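Local coordinates for protein proline dehydrogenase (Deinococcus radiodurans, PDB 4H6Q) that catalyses the FAD-dependent oxidation of L-proline to delta-1-pyrroline-5-carboxylate, with a quinone as electron acceptor, in the first step of proline breakdown to glutamate, at residues 46-50 with 87-93; 169-175 with 212-216. One frame throughout, in Å; residues are numbered along the deposited sequence.

Contact 1: 46-50 with 87-93; sequences IQAVQ and AAHAAGI
Ile93 drives its side chain into the groove that Ile46, Val49 and Gln50 form along one flank of helix 42-54. Its CB already aims at that helix, and there the chain branches. CG2, the short arm, lies against Val49, 4.1 Å from Val49 CG1. The long arm leaves with CG1 anti to the carbonyl carbon (chi1 -62°) and then runs extended (chi2 167°), which carries CD1 between Ile46 and Val49. This terminal methyl stands 3.9 Å from Ile46 CG2, keeps the same 3.9 Å from Val49 CG1, and has the CG methylene of Gln50 at its outer margin. Ile46 extends the apolar seam toward the last turn of helix 71-90. Its CG2 also meets the Ala91 methyl, CG2 to CB 3.9 Å. Ile46 is modelled in two conformers, so its contacts are less certain, among them the approach of CD1 to within 3.7 Å of Ala88 CA.

Gly92, with positive phi, ends that helix in a Schellman motif, and the bond from Ile93 N to Ala88 O (2.9 Å) folds the chain back so that Ile93 faces helix 42-54. At the edge a water bridges the two segments, accepting from Gln50 NE2 at 3.1 Å and donating to Ala91 O at 2.8 Å. Val49 also touches Leu281 of strand 277-283, which places the contact against the barrel. The chemistry is thus almost wholly aliphatic: methyl packing joins the end of helix 71-90, where the chain turns toward strand 96-99, to helix 42-54, and direct polar links give way to one bridging water.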
loop_
_atom_site.group_PDB
_atom_site.type_symbol
_atom_site.label_atom_id
_atom_site.label_comp_id
_atom_site.label_asym_id
_atom_site.label_seq_id
_atom_site.Cartn_x
_atom_site.Cartn_y
_atom_site.Cartn_z
ATOM N N ILE A 46 12.480 3.694 -10.124
ATOM C CA ILE A 46 13.683 3.838 -9.307
ATOM C C ILE A 46 14.113 5.311 -9.276
ATOM O O ILE A 46 14.459 5.870 -8.217
ATOM C CB ILE A 46 14.830 2.958 -9.862
ATOM C CG1 ILE A 46 14.466 1.461 -9.778
ATOM C CG2 ILE A 46 16.192 3.297 -9.202
ATOM C CD1 ILE A 46 14.096 0.994 -8.390
ATOM N N GLN A 47 14.087 5.973 -10.429
ATOM C CA GLN A 47 14.422 7.404 -10.488
ATOM C C GLN A 47 13.473 8.241 -9.605
ATOM O O GLN A 47 13.919 9.181 -8.909
ATOM C CB GLN A 47 14.406 7.924 -11.926
ATOM C CG GLN A 47 15.613 7.426 -12.742
ATOM C CD GLN A 47 15.464 7.613 -14.245
ATOM O OE1 GLN A 47 14.383 7.961 -14.737
ATOM N NE2 GLN A 47 16.549 7.361 -14.992
ATOM N N ALA A 48 12.187 7.892 -9.593
ATOM C CA ALA A 48 11.245 8.634 -8.778
ATOM C C ALA A 48 11.514 8.395 -7.306
ATOM O O ALA A 48 11.399 9.329 -6.499
ATOM C CB ALA A 48 9.791 8.259 -9.148
ATOM N N VAL A 49 11.847 7.160 -6.901
ATOM C CA VAL A 49 12.202 6.917 -5.506
ATOM C C VAL A 49 13.475 7.663 -5.105
ATOM O O VAL A 49 13.529 8.252 -4.020
ATOM C CB VAL A 49 12.336 5.416 -5.193
ATOM C CG1 VAL A 49 12.843 5.191 -3.739
ATOM C CG2 VAL A 49 10.991 4.739 -5.376
ATOM N N GLN A 50 14.478 7.709 -5.994
ATOM C CA GLN A 50 15.692 8.453 -5.681
ATOM C C GLN A 50 15.394 9.943 -5.476
ATOM O O GLN A 50 15.957 10.588 -4.583
ATOM C CB GLN A 50 16.738 8.231 -6.774
ATOM C CG GLN A 50 17.289 6.792 -6.757
ATOM C CD GLN A 50 18.202 6.494 -7.892
ATOM O OE1 GLN A 50 18.029 7.028 -9.006
ATOM N NE2 GLN A 50 19.177 5.621 -7.652
ATOM N N ALA A 87 16.147 -4.845 -8.916
ATOM C CA ALA A 87 16.607 -3.563 -9.429
ATOM C C ALA A 87 16.702 -2.522 -8.323
ATOM O O ALA A 87 17.661 -1.723 -8.292
ATOM C CB ALA A 87 15.673 -3.075 -10.578
ATOM N N ALA A 88 15.721 -2.497 -7.421
ATOM C CA ALA A 88 15.802 -1.576 -6.273
ATOM C C ALA A 88 17.043 -1.832 -5.430
ATOM O O ALA A 88 17.836 -0.921 -5.168
ATOM C CB ALA A 88 14.537 -1.695 -5.410
ATOM N N HIS A 89 17.250 -3.096 -5.083
ATOM C CA HIS A 89 18.425 -3.482 -4.300
ATOM C C HIS A 89 19.719 -3.074 -5.016
ATOM O O HIS A 89 20.654 -2.575 -4.364
ATOM C CB HIS A 89 18.362 -4.988 -4.011
ATOM C CG HIS A 89 19.596 -5.533 -3.356
ATOM N ND1 HIS A 89 20.007 -5.146 -2.091
ATOM C CD2 HIS A 89 20.524 -6.428 -3.791
ATOM C CE1 HIS A 89 21.142 -5.768 -1.775
ATOM N NE2 HIS A 89 21.478 -6.556 -2.792
ATOM N N ALA A 90 19.828 -3.327 -6.322
ATOM C CA ALA A 90 21.069 -3.023 -7.049
ATOM C C ALA A 90 21.339 -1.524 -7.085
ATOM O O ALA A 90 22.494 -1.131 -7.192
ATOM C CB ALA A 90 21.020 -3.600 -8.473
ATOM N N ALA A 91 20.283 -0.705 -6.947
ATOM C CA ALA A 91 20.382 0.752 -6.955
ATOM C C ALA A 91 20.653 1.313 -5.551
ATOM O O ALA A 91 20.846 2.518 -5.354
ATOM C CB ALA A 91 19.137 1.391 -7.555
ATOM N N GLY A 92 20.693 0.425 -4.565
ATOM C CA GLY A 92 20.883 0.849 -3.187
ATOM C C GLY A 92 19.628 1.283 -2.468
ATOM O O GLY A 92 19.697 2.029 -1.486
ATOM N N ILE A 93 18.479 0.849 -2.972
ATOM C CA ILE A 93 17.215 1.143 -2.303
ATOM C C ILE A 93 16.758 -0.114 -1.563
ATOM O O ILE A 93 16.679 -1.189 -2.159
ATOM C CB ILE A 93 16.154 1.527 -3.342
ATOM C CG1 ILE A 93 16.583 2.807 -4.089
ATOM C CG2 ILE A 93 14.791 1.725 -2.674
ATOM C CD1 ILE A 93 15.779 3.104 -5.326
HETATM O O HOH W 1 19.923 5.049 -4.739
#

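Contact 2: 169-175 with 212-216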
loop_
_atom_site.group_PDB
_atom_site.type_symbol
_atom_site.label_atom_id
_atom_site.label_comp_id
_atom_site.label_asym_id
_atom_site.label_seq_id
_atom_site.Cartn_x
_atom_site.Cartn_y
_atom_site.Cartn_z
ATOM N N SER A 169 -10.793 1.770 7.086
ATOM C CA SER A 169 -11.670 2.289 8.153
ATOM C C SER A 169 -13.132 2.353 7.754
ATOM O O SER A 169 -14.006 2.515 8.622
ATOM C CB SER A 169 -11.228 3.674 8.638
ATOM O OG SER A 169 -11.593 4.718 7.706
ATOM N N TYR A 170 -13.454 2.264 6.464
ATOM C CA TYR A 170 -14.869 2.290 6.100
ATOM C C TYR A 170 -15.597 1.000 6.406
ATOM O O TYR A 170 -16.842 0.990 6.407
ATOM C CB TYR A 170 -15.119 2.795 4.659
ATOM C CG TYR A 170 -14.659 1.954 3.460
ATOM C CD1 TYR A 170 -14.835 2.468 2.164
ATOM C CD2 TYR A 170 -13.996 0.722 3.577
ATOM C CE1 TYR A 170 -14.427 1.761 1.010
ATOM C CE2 TYR A 170 -13.558 0.017 2.438
ATOM C CZ TYR A 170 -13.764 0.551 1.160
ATOM O OH TYR A 170 -13.328 -0.142 0.051
ATOM N N LEU A 171 -14.885 -0.088 6.704
ATOM C CA LEU A 171 -15.569 -1.380 6.968
ATOM C C LEU A 171 -15.933 -1.548 8.442
ATOM O O LEU A 171 -15.094 -1.328 9.325
ATOM C CB LEU A 171 -14.703 -2.573 6.553
ATOM C CG LEU A 171 -14.306 -2.712 5.082
ATOM C CD1 LEU A 171 -13.652 -4.087 4.836
ATOM C CD2 LEU A 171 -15.476 -2.526 4.140
ATOM N N TYR A 172 -17.158 -1.996 8.712
ATOM C CA TYR A 172 -17.560 -2.291 10.073
ATOM C C TYR A 172 -16.676 -3.318 10.750
ATOM O O TYR A 172 -16.523 -3.261 11.973
ATOM C CB TYR A 172 -18.996 -2.838 10.097
ATOM C CG TYR A 172 -20.019 -1.958 9.426
ATOM C CD1 TYR A 172 -20.301 -0.677 9.897
ATOM C CD2 TYR A 172 -20.778 -2.443 8.370
ATOM C CE1 TYR A 172 -21.295 0.109 9.285
ATOM C CE2 TYR A 172 -21.749 -1.667 7.763
ATOM C CZ TYR A 172 -22.014 -0.396 8.232
ATOM O OH TYR A 172 -22.997 0.379 7.617
ATOM N N ARG A 173 -16.102 -4.248 9.974
ATOM C CA ARG A 173 -15.349 -5.380 10.557
ATOM C C ARG A 173 -13.917 -5.012 10.977
ATOM O O ARG A 173 -13.239 -5.810 11.654
ATOM C CB ARG A 173 -15.255 -6.525 9.554
ATOM C CG ARG A 173 -14.605 -6.126 8.191
ATOM C CD ARG A 173 -14.401 -7.363 7.298
ATOM N NE ARG A 173 -13.522 -8.344 7.955
ATOM C CZ ARG A 173 -13.444 -9.626 7.616
ATOM N NH1 ARG A 173 -14.188 -10.118 6.614
ATOM N NH2 ARG A 173 -12.635 -10.431 8.287
ATOM N N SER A 174 -13.433 -3.844 10.549
ATOM C CA SER A 174 -11.999 -3.567 10.643
ATOM C C SER A 174 -11.433 -3.474 12.081
ATOM O O SER A 174 -10.323 -3.959 12.332
ATOM C CB SER A 174 -11.630 -2.311 9.847
ATOM O OG SER A 174 -11.785 -2.590 8.460
ATOM N N LEU A 175 -12.162 -2.852 13.015
ATOM C CA LEU A 175 -11.656 -2.772 14.382
ATOM C C LEU A 175 -11.455 -4.163 14.992
ATOM O O LEU A 175 -10.451 -4.414 15.678
ATOM C CB LEU A 175 -12.569 -1.926 15.281
ATOM C CG LEU A 175 -12.345 -0.409 15.208
ATOM C CD1 LEU A 175 -13.298 0.244 16.180
ATOM C CD2 LEU A 175 -10.923 0.037 15.546
ATOM N N ASN A 212 -13.766 6.244 12.573
ATOM C CA ASN A 212 -13.281 4.867 12.669
ATOM C C ASN A 212 -11.807 4.817 12.275
ATOM O O ASN A 212 -11.052 3.994 12.806
ATOM C CB ASN A 212 -14.120 3.916 11.802
ATOM C CG ASN A 212 -14.009 2.491 12.260
ATOM O OD1 ASN A 212 -14.157 2.214 13.458
ATOM N ND2 ASN A 212 -13.787 1.560 11.334
ATOM N N TYR A 213 -11.397 5.700 11.353
ATOM C CA TYR A 213 -9.995 5.830 10.983
ATOM C C TYR A 213 -9.137 6.165 12.201
ATOM O O TYR A 213 -8.089 5.509 12.471
ATOM C CB TYR A 213 -9.836 6.876 9.868
ATOM C CG TYR A 213 -8.436 6.907 9.287
ATOM C CD1 TYR A 213 -8.136 6.231 8.113
ATOM C CD2 TYR A 213 -7.387 7.607 9.941
ATOM C CE1 TYR A 213 -6.840 6.240 7.570
ATOM C CE2 TYR A 213 -6.125 7.624 9.409
ATOM C CZ TYR A 213 -5.848 6.935 8.250
ATOM O OH TYR A 213 -4.552 6.930 7.771
ATOM N N ARG A 214 -9.557 7.174 12.956
ATOM C CA ARG A 214 -8.854 7.513 14.186
ATOM C C ARG A 214 -8.795 6.341 15.160
ATOM O O ARG A 214 -7.739 6.092 15.738
ATOM C CB ARG A 214 -9.486 8.736 14.848
ATOM C CG ARG A 214 -9.340 10.004 14.032
ATOM C CD ARG A 214 -10.163 11.121 14.681
ATOM N NE ARG A 214 -9.886 12.443 14.131
ATOM C CZ ARG A 214 -10.393 12.909 13.006
ATOM N NH1 ARG A 214 -11.237 12.152 12.295
ATOM N NH2 ARG A 214 -10.082 14.155 12.619
ATOM N N ARG A 215 -9.910 5.630 15.374
ATOM C CA ARG A 215 -9.903 4.495 16.304
ATOM C C ARG A 215 -8.879 3.453 15.863
ATOM O O ARG A 215 -8.154 2.909 16.695
ATOM C CB ARG A 215 -11.315 3.861 16.436
ATOM C CG ARG A 215 -12.345 4.784 17.061
ATOM C CD ARG A 215 -13.644 4.021 17.392
ATOM N NE ARG A 215 -14.399 3.721 16.179
ATOM C CZ ARG A 215 -15.533 4.330 15.826
ATOM N NH1 ARG A 215 -16.058 5.263 16.622
ATOM N NH2 ARG A 215 -16.150 4.001 14.702
ATOM N N LEU A 216 -8.799 3.164 14.561
ATOM C CA LEU A 216 -7.850 2.155 14.092
ATOM C C LEU A 216 -6.399 2.584 14.393
ATOM O O LEU A 216 -5.589 1.782 14.881
ATOM C CB LEU A 216 -8.002 1.923 12.577
ATOM C CG LEU A 216 -9.129 0.966 12.201
ATOM C CD1 LEU A 216 -9.359 1.093 10.707
ATOM C CD2 LEU A 216 -8.762 -0.492 12.575
HETATM O O HOH W 2 -14.403 -1.111 12.192
#
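Asn212 ND2 makes two hydrogen bonds toward the loop 169-175: it donates to Ser169 O at 2.9 Å (N-H...O 162°), the acceptor lying close to the amide plane, and to a water at 2.9 Å. That water also donates to Leu171 O and accepts from Leu175 N, linking the first residue of the turn from Leu171 to Ser174 with the residue just after it. With CG anti to the backbone N (chi1 -158°), the Asn212 amide points at the loop. Its other end is fixed, because Arg215 grips OD1 side-on, NE at 3.1 Å and NH2 at 3.0 Å, with OD1 near the guanidinium plane. With an alanine at Asn212, Ser169 O would probably lose this donor, the water one of its partners, and the Arg215 guanidinium would be freer to turn. Ser169 presses CB to 3.4 Å from Tyr213 N, while its OG, hydrogen-bonded to Val209 O, sits at the edge of the Tyr213 ring. Leu175 passes Asn212 in the opposing direction and crosses Leu216, CD2 to CD2 3.7 Å. Packing of helix 206-222 against the loop after strand 163-168 and the first turn of helix 174-180 joins successive beta-alpha units, as expected of a TIM barrel.

In the fold
Contacts 1 and 2 lie on opposite sides of the centre of the chain, their own centres 34 Å apart and their nearest atoms about 20 Å apart, so neither touches the other. Both belong to the layer of helices and loops around the parallel barrel. Contact 2 is the closer to the cofactor: the side chain of Tyr213 lies about 6 Å from the bound FAD and about 12 Å from tetrahydrofuran-2-carboxylic acid, a proline analogue. The Tyr213 side chain is also about 4 Å from that of Thr231, which binds FAD. From contact 1, the Val49 side chain is about 13 Å from FAD and about 10 Å from that of Tyr280, probably critical for catalysis.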